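Local coordinates for protein beta-N-acetylhexosaminidase (Beutenbergia cavernae, PDB 5BU9) that probably hydrolyses terminal non-reducing N-acetyl-D-hexosamine residues from N-acetyl-beta-D-hexosaminides, at residues Ala131-Val136 and Ile183-Gly188; Ala226-Ser231 and Leu259-Val264; Val265-Val270 and Ala291-Val296. All blocks are in the same frame, centred on the assembly; numbering follows the deposited sequence.

Read from the N terminus, the three contacts follow one another in series, and none encloses or crosses another. Contact 1 closes a loop of 46 residues containing helix 160-176, tying the segment that follows strand 128-129 to strand 180-186. Contact 2 comes next and spans helix 248-258, joining strand 227-230 to the start of strand 264-267. Contact 3 then closes over helix 281-291, setting strand 264-267 beside the approach to strand 296-298. Strands 180-186, 227-230 and 264-267 are neighbours in one curled sheet: I183 and F186 bond to M229 between contacts 1 and 2, and V266 bonds to V228 and T230 between contacts 2 and 3.

Contact 1: residues Ala131-Val136 and Ile183-Gly188; sequences APVMDV and IKHFPG
V133 and K184 meet at a single backbone bridge, with K184 N giving a 3.3 Å bond to P132 O while K184 O takes a shorter one, 2.7 Å, from M134 N. The chain turns a corner at H185, after a cis peptide bond, and D135 grips it twice. D135 OD1 accepts H185 N at 3.0 Å, from above the carboxylate plane; D135 OD2 uses its syn lone pair for H185 ND1 at 2.8 Å, the carboxylate and ring lying within 3° of coplanar. D135 OD1 also takes a bond from L189 N. K184 CG sits between its backbone N and carbonyl carbon (chi1 65°), which lays K184 CG over the centre of one face of the H185 ring. The lysine then runs extended, K184 CE passing V133 CG2 at 3.8 Å, until NZ reaches L130 O and E81. M134 SE, of a selenomethionine, lies 3.4 Å from I183 CG2. An aspartate suits this place because its two oxygens serve backbone and ring together, fixing the imidazole's rotation; H185 NE2 and K184 NZ both hydrogen-bond to a glycerol, probably a crystallisation molecule but often a pocket marker, consistent with a sugar pocket at the KHFPG motif of family 3 N-acetylhexosaminidases.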
# COMPACT_ATOMS: atom_id res chain seq x y z
N ALA A 131 0.61 1.52 6.27
CA ALA A 131 1.54 1.43 7.40
C ALA A 131 0.99 0.25 8.20
O ALA A 131 -0.17 -0.07 8.04
CB ALA A 131 1.55 2.75 8.23
N PRO A 132 1.78 -0.39 9.08
CA PRO A 132 3.14 -0.05 9.50
C PRO A 132 4.21 -0.59 8.56
O PRO A 132 4.02 -1.59 7.89
CB PRO A 132 3.24 -0.73 10.86
CG PRO A 132 2.40 -2.01 10.68
CD PRO A 132 1.27 -1.60 9.77
N VAL A 133 5.34 0.10 8.54
CA VAL A 133 6.59 -0.40 7.95
C VAL A 133 7.13 -1.59 8.73
O VAL A 133 7.47 -1.47 9.90
CB VAL A 133 7.64 0.72 7.89
CG1 VAL A 133 8.99 0.17 7.56
CG2 VAL A 133 7.23 1.78 6.88
N MSE A 134 7.23 -2.74 8.10
CA MSE A 134 7.83 -3.89 8.77
C MSE A 134 9.16 -4.27 8.14
O MSE A 134 9.66 -5.38 8.35
CB MSE A 134 6.87 -5.07 8.75
CG MSE A 134 5.57 -4.73 9.45
SE MSE A 134 4.54 -6.29 9.97
CE MSE A 134 5.54 -6.75 11.59
N ASP A 135 9.73 -3.34 7.38
CA ASP A 135 11.06 -3.47 6.83
C ASP A 135 12.00 -3.57 8.02
O ASP A 135 11.76 -2.92 9.02
CB ASP A 135 11.44 -2.27 5.96
CG ASP A 135 10.61 -2.16 4.70
OD1 ASP A 135 10.42 -3.18 3.99
OD2 ASP A 135 10.15 -1.02 4.43
N VAL A 136 13.05 -4.36 7.91
CA VAL A 136 14.04 -4.41 8.97
C VAL A 136 15.35 -3.81 8.49
O VAL A 136 15.87 -4.23 7.47
CB VAL A 136 14.25 -5.86 9.46
CG1 VAL A 136 15.31 -5.89 10.50
CG2 VAL A 136 12.96 -6.39 10.05
N ILE A 183 0.92 -3.82 5.70
CA ILE A 183 2.33 -3.94 6.11
C ILE A 183 3.20 -3.77 4.86
O ILE A 183 2.84 -4.24 3.78
CB ILE A 183 2.59 -5.26 6.89
CG1 ILE A 183 2.21 -6.47 6.06
CG2 ILE A 183 1.78 -5.29 8.18
CD1 ILE A 183 2.69 -7.74 6.70
N LYS A 184 4.32 -3.07 4.99
CA LYS A 184 5.13 -2.71 3.81
C LYS A 184 6.63 -2.68 4.19
O LYS A 184 6.93 -2.52 5.38
CB LYS A 184 4.65 -1.37 3.27
CG LYS A 184 4.87 -0.17 4.20
CD LYS A 184 4.18 1.04 3.58
CE LYS A 184 4.61 2.34 4.23
NZ LYS A 184 3.85 3.54 3.70
N HIS A 185 7.56 -2.87 3.26
CA HIS A 185 7.34 -3.18 1.85
C HIS A 185 7.97 -4.53 1.52
O HIS A 185 9.19 -4.64 1.47
CB HIS A 185 7.98 -2.11 0.92
CG HIS A 185 7.77 -0.70 1.37
ND1 HIS A 185 8.35 -0.18 2.51
CD2 HIS A 185 7.08 0.33 0.80
CE1 HIS A 185 8.01 1.10 2.63
NE2 HIS A 185 7.25 1.43 1.60
N PHE A 186 7.15 -5.53 1.25
CA PHE A 186 7.61 -6.90 1.09
C PHE A 186 8.44 -7.04 -0.19
O PHE A 186 8.05 -6.54 -1.24
CB PHE A 186 6.40 -7.84 1.06
CG PHE A 186 6.76 -9.27 1.11
CD1 PHE A 186 6.87 -9.92 2.32
CD2 PHE A 186 6.99 -9.97 -0.06
CE1 PHE A 186 7.19 -11.26 2.39
CE2 PHE A 186 7.33 -11.34 -0.00
CZ PHE A 186 7.43 -11.97 1.22
N PRO A 187 9.57 -7.75 -0.12
CA PRO A 187 10.09 -8.55 1.01
C PRO A 187 11.02 -7.82 1.98
O PRO A 187 11.62 -8.46 2.86
CB PRO A 187 10.87 -9.68 0.30
CG PRO A 187 11.41 -9.00 -0.96
CD PRO A 187 10.33 -7.98 -1.37
N GLY A 188 11.11 -6.50 1.86
CA GLY A 188 11.91 -5.70 2.77
C GLY A 188 12.75 -4.64 2.06
O GLY A 188 13.55 -4.95 1.19

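Contact 2: residues Ala226-Ser231 and Leu259-Val264; sequences AFVMTS and LGFDGV
A226 and V264 start the backbone bonding: V264 N points almost straight at A226 O (2.9 Å, 176° at the hydrogen), and V264 O then accepts V228 N at 2.9 Å. The two bonds straddle F227, whose CA adds a C-H...O contact to V264 O at 3.1 Å. G263 belongs to the same backbone group: its CA lies 3.5 Å from A226 O, and a CB there would run into that oxygen, so glycine suits the position. This is the parallel pairing of a beta-alpha-beta crossover in the TIM barrel, with helix 248-258 connecting strand 227-230 to strand 264-267.

There are two apolar groups. F227 and V264 share one face of the sheet, side by side and pointing the same way, F227 CD2 resting 3.5 Å from V264 CG1; helix 320-336 packs against both. V228 and F261 meet separately. F261 CG lies anti to the backbone N (chi1 -180°), which carries the ring across to V228 and A226. V228 CG2 stands over the F261 ring in a CH-pi contact, 3.6 Å from its centroid and 10° off the normal, while G263 N lies above the opposite ring face. F261 CZ, at the ring's edge, lies 3.6 Å from A226 O. Were the ring cut back to an alanine, V228 CG2 would probably lose the aromatic face it lies on, and a gap would open between that methyl and the backbone at G263.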
# COMPACT_ATOMS: atom_id res chain seq x y z
N ALA A 226 -4.22 -7.99 6.64
CA ALA A 226 -5.23 -8.17 5.60
C ALA A 226 -4.76 -7.60 4.26
O ALA A 226 -5.37 -7.87 3.23
CB ALA A 226 -6.53 -7.50 6.02
N PHE A 227 -3.73 -6.77 4.33
CA PHE A 227 -3.11 -6.10 3.17
C PHE A 227 -1.60 -6.14 3.34
O PHE A 227 -1.06 -5.87 4.43
CB PHE A 227 -3.53 -4.62 3.03
CG PHE A 227 -5.00 -4.41 2.77
CD1 PHE A 227 -5.92 -4.50 3.82
CD2 PHE A 227 -5.46 -4.07 1.49
CE1 PHE A 227 -7.29 -4.29 3.60
CE2 PHE A 227 -6.83 -3.87 1.25
CZ PHE A 227 -7.76 -3.99 2.30
N VAL A 228 -0.91 -6.45 2.25
CA VAL A 228 0.55 -6.38 2.19
C VAL A 228 0.94 -5.55 0.97
O VAL A 228 0.41 -5.76 -0.13
CB VAL A 228 1.19 -7.78 2.11
CG1 VAL A 228 2.68 -7.64 1.86
CG2 VAL A 228 0.89 -8.60 3.39
N MSE A 229 1.87 -4.63 1.16
CA MSE A 229 2.44 -3.87 0.04
C MSE A 229 3.81 -4.42 -0.39
O MSE A 229 4.66 -4.73 0.44
CB MSE A 229 2.56 -2.38 0.37
CG MSE A 229 3.27 -1.59 -0.71
SE MSE A 229 3.46 0.30 -0.26
CE MSE A 229 1.65 0.84 -0.49
N THR A 230 4.02 -4.53 -1.70
CA THR A 230 5.27 -5.01 -2.27
C THR A 230 6.19 -3.84 -2.69
O THR A 230 5.71 -2.77 -3.09
CB THR A 230 5.01 -5.89 -3.50
OG1 THR A 230 4.19 -5.15 -4.41
CG2 THR A 230 4.29 -7.24 -3.11
N SER A 231 7.49 -4.09 -2.55
CA SER A 231 8.62 -3.30 -3.04
C SER A 231 8.80 -3.38 -4.56
O SER A 231 8.43 -4.39 -5.16
CB SER A 231 9.88 -3.84 -2.37
OG SER A 231 11.07 -3.31 -2.90
N LEU A 259 4.42 -18.13 2.84
CA LEU A 259 4.02 -17.33 3.99
C LEU A 259 2.51 -17.43 4.22
O LEU A 259 2.02 -17.05 5.29
CB LEU A 259 4.47 -15.87 3.80
CG LEU A 259 5.81 -15.52 4.47
CD1 LEU A 259 6.91 -16.49 4.16
CD2 LEU A 259 6.29 -14.15 4.11
N GLY A 260 1.80 -17.95 3.22
CA GLY A 260 0.38 -18.23 3.33
C GLY A 260 -0.54 -17.01 3.32
O GLY A 260 -1.68 -17.07 3.79
N PHE A 261 -0.07 -15.88 2.81
CA PHE A 261 -0.92 -14.69 2.81
C PHE A 261 -2.08 -14.83 1.80
O PHE A 261 -1.87 -15.10 0.62
CB PHE A 261 -0.08 -13.44 2.51
CG PHE A 261 -0.89 -12.15 2.50
CD1 PHE A 261 -1.53 -11.70 3.64
CD2 PHE A 261 -1.01 -11.39 1.33
CE1 PHE A 261 -2.27 -10.52 3.64
CE2 PHE A 261 -1.76 -10.21 1.31
CZ PHE A 261 -2.39 -9.77 2.48
N ASP A 262 -3.29 -14.64 2.31
CA ASP A 262 -4.55 -14.77 1.57
C ASP A 262 -5.25 -13.45 1.23
O ASP A 262 -6.29 -13.44 0.56
CB ASP A 262 -5.55 -15.62 2.38
CG ASP A 262 -5.24 -17.10 2.33
OD1 ASP A 262 -4.58 -17.53 1.36
OD2 ASP A 262 -5.67 -17.83 3.26
N GLY A 263 -4.71 -12.34 1.75
CA GLY A 263 -5.39 -11.05 1.67
C GLY A 263 -5.00 -10.29 0.42
O GLY A 263 -4.67 -10.89 -0.61
N VAL A 264 -5.02 -8.97 0.52
CA VAL A 264 -4.87 -8.10 -0.62
C VAL A 264 -3.43 -7.61 -0.76
O VAL A 264 -2.84 -7.09 0.21
CB VAL A 264 -5.85 -6.94 -0.51
CG1 VAL A 264 -5.50 -5.86 -1.50
CG2 VAL A 264 -7.29 -7.44 -0.70

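Contact 3: residues Val265-Val270 and Ala291-Val296; sequences VVTDDV and AGTDIV
V265 is held at both ends of its backbone by D294 and I295. Its N donates a nearly straight bond to D294 OD2 (2.8 Å, 167° at the hydrogen), arriving on the anti side of the carboxylate and somewhat out of its plane. V265 O accepts two donors, I295 N and D294 N, each at 2.9 Å. D294 suits this place because its carboxylate serves the strand backbone and two arginines at once: OD2 forms a salt bridge with R256 and OD1 one with R332, so the buried charge is probably well compensated. V265 CB meanwhile packs near G292 O, the carbonyl of the glycine that forms the Schellman motif at the end of helix 281-291; at the positive phi of G292 a side chain would be jammed against the preceding carbonyl oxygen.

V266 bridges to I295, its CA making a C-H...O contact with I295 O at 3.3 Å, and the branched side chains of the two residues meet loosely. T267 N continues the pairing to I295 O (2.9 Å), which it meets nearly head-on. Its methyl CG2 crosses T293 CG2 at about a right angle, 3.7 Å away. A chi1 of 64° places T267 OG1 between its backbone N and carbonyl carbon, where it can donate to D268 O of the next residue (2.8 Å), and it also accepts L297 N; a threonine thus supplies a methyl for the packing and a hydroxyl that joins this segment to L297 of strand 296-298. After the turn through D268, whose OD1 bonds to a glycerol probably from the crystallisation liquor, V270 returns to the contact, its CG2 meeting V296 CG1 at 3.7 Å. Strand 264-267, helix 281-291 and the approach to strand 296-298 form a beta-alpha-beta unit of the TIM barrel, whose active sites lie at the C-terminal ends of the strands.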
# COMPACT_ATOMS: atom_id res chain seq x y z
N VAL A 265 -2.85 -7.82 -1.94
CA VAL A 265 -1.50 -7.37 -2.26
C VAL A 265 -1.57 -6.02 -2.98
O VAL A 265 -2.22 -5.91 -4.02
CB VAL A 265 -0.73 -8.39 -3.12
CG1 VAL A 265 0.60 -7.78 -3.58
CG2 VAL A 265 -0.51 -9.68 -2.37
N VAL A 266 -0.89 -5.02 -2.44
CA VAL A 266 -0.87 -3.65 -2.98
C VAL A 266 0.52 -3.36 -3.51
O VAL A 266 1.49 -3.70 -2.83
CB VAL A 266 -1.28 -2.63 -1.91
CG1 VAL A 266 -1.45 -1.21 -2.48
CG2 VAL A 266 -2.55 -3.11 -1.26
N THR A 267 0.64 -2.79 -4.70
CA THR A 267 1.96 -2.34 -5.16
C THR A 267 2.38 -1.10 -4.39
O THR A 267 1.54 -0.35 -3.88
CB THR A 267 2.03 -1.98 -6.67
OG1 THR A 267 1.19 -0.85 -6.92
CG2 THR A 267 1.64 -3.14 -7.56
N ASP A 268 3.68 -0.88 -4.33
CA ASP A 268 4.20 0.45 -4.05
C ASP A 268 3.70 1.37 -5.22
O ASP A 268 3.24 0.88 -6.26
CB ASP A 268 5.73 0.40 -3.94
CG ASP A 268 6.34 1.68 -3.36
OD1 ASP A 268 5.62 2.68 -3.12
OD2 ASP A 268 7.58 1.70 -3.17
N ASP A 269 3.72 2.67 -5.04
CA ASP A 269 3.31 3.54 -6.14
C ASP A 269 4.07 3.22 -7.42
O ASP A 269 5.28 3.24 -7.40
CB ASP A 269 3.57 5.02 -5.82
CG ASP A 269 3.45 5.87 -7.06
OD1 ASP A 269 2.30 6.00 -7.54
OD2 ASP A 269 4.51 6.30 -7.61
N VAL A 270 3.39 2.95 -8.54
CA VAL A 270 4.11 2.68 -9.79
C VAL A 270 3.95 3.83 -10.78
O VAL A 270 4.42 3.74 -11.92
CB VAL A 270 3.66 1.36 -10.42
CG1 VAL A 270 4.08 0.19 -9.53
CG2 VAL A 270 2.12 1.37 -10.68
N ALA A 291 1.71 -10.93 -11.56
CA ALA A 291 2.53 -11.43 -10.43
C ALA A 291 1.69 -11.87 -9.23
O ALA A 291 2.15 -12.66 -8.40
CB ALA A 291 3.54 -10.36 -9.99
N GLY A 292 0.48 -11.33 -9.12
CA GLY A 292 -0.45 -11.73 -8.06
C GLY A 292 -0.91 -10.51 -7.28
O GLY A 292 -1.40 -10.64 -6.18
N THR A 293 -0.71 -9.31 -7.83
CA THR A 293 -1.16 -8.07 -7.22
C THR A 293 -2.68 -7.88 -7.29
O THR A 293 -3.29 -8.12 -8.33
CB THR A 293 -0.54 -6.87 -7.92
OG1 THR A 293 0.88 -6.91 -7.75
CG2 THR A 293 -1.09 -5.56 -7.38
N ASP A 294 -3.29 -7.41 -6.20
CA ASP A 294 -4.73 -7.07 -6.23
C ASP A 294 -5.02 -5.57 -6.36
O ASP A 294 -6.04 -5.16 -6.91
CB ASP A 294 -5.40 -7.61 -4.97
CG ASP A 294 -5.00 -9.07 -4.69
OD1 ASP A 294 -5.14 -9.94 -5.60
OD2 ASP A 294 -4.48 -9.34 -3.59
N ILE A 295 -4.12 -4.73 -5.87
CA ILE A 295 -4.36 -3.29 -6.05
C ILE A 295 -3.09 -2.59 -6.55
O ILE A 295 -2.03 -2.65 -5.92
CB ILE A 295 -4.89 -2.64 -4.73
CG1 ILE A 295 -6.26 -3.20 -4.34
CG2 ILE A 295 -4.91 -1.09 -4.87
CD1 ILE A 295 -6.81 -2.64 -2.97
N VAL A 296 -3.21 -1.94 -7.70
CA VAL A 296 -2.13 -1.18 -8.29
C VAL A 296 -2.24 0.26 -7.80
O VAL A 296 -3.25 0.95 -8.06
CB VAL A 296 -2.18 -1.26 -9.82
CG1 VAL A 296 -1.04 -0.45 -10.45
CG2 VAL A 296 -2.14 -2.75 -10.28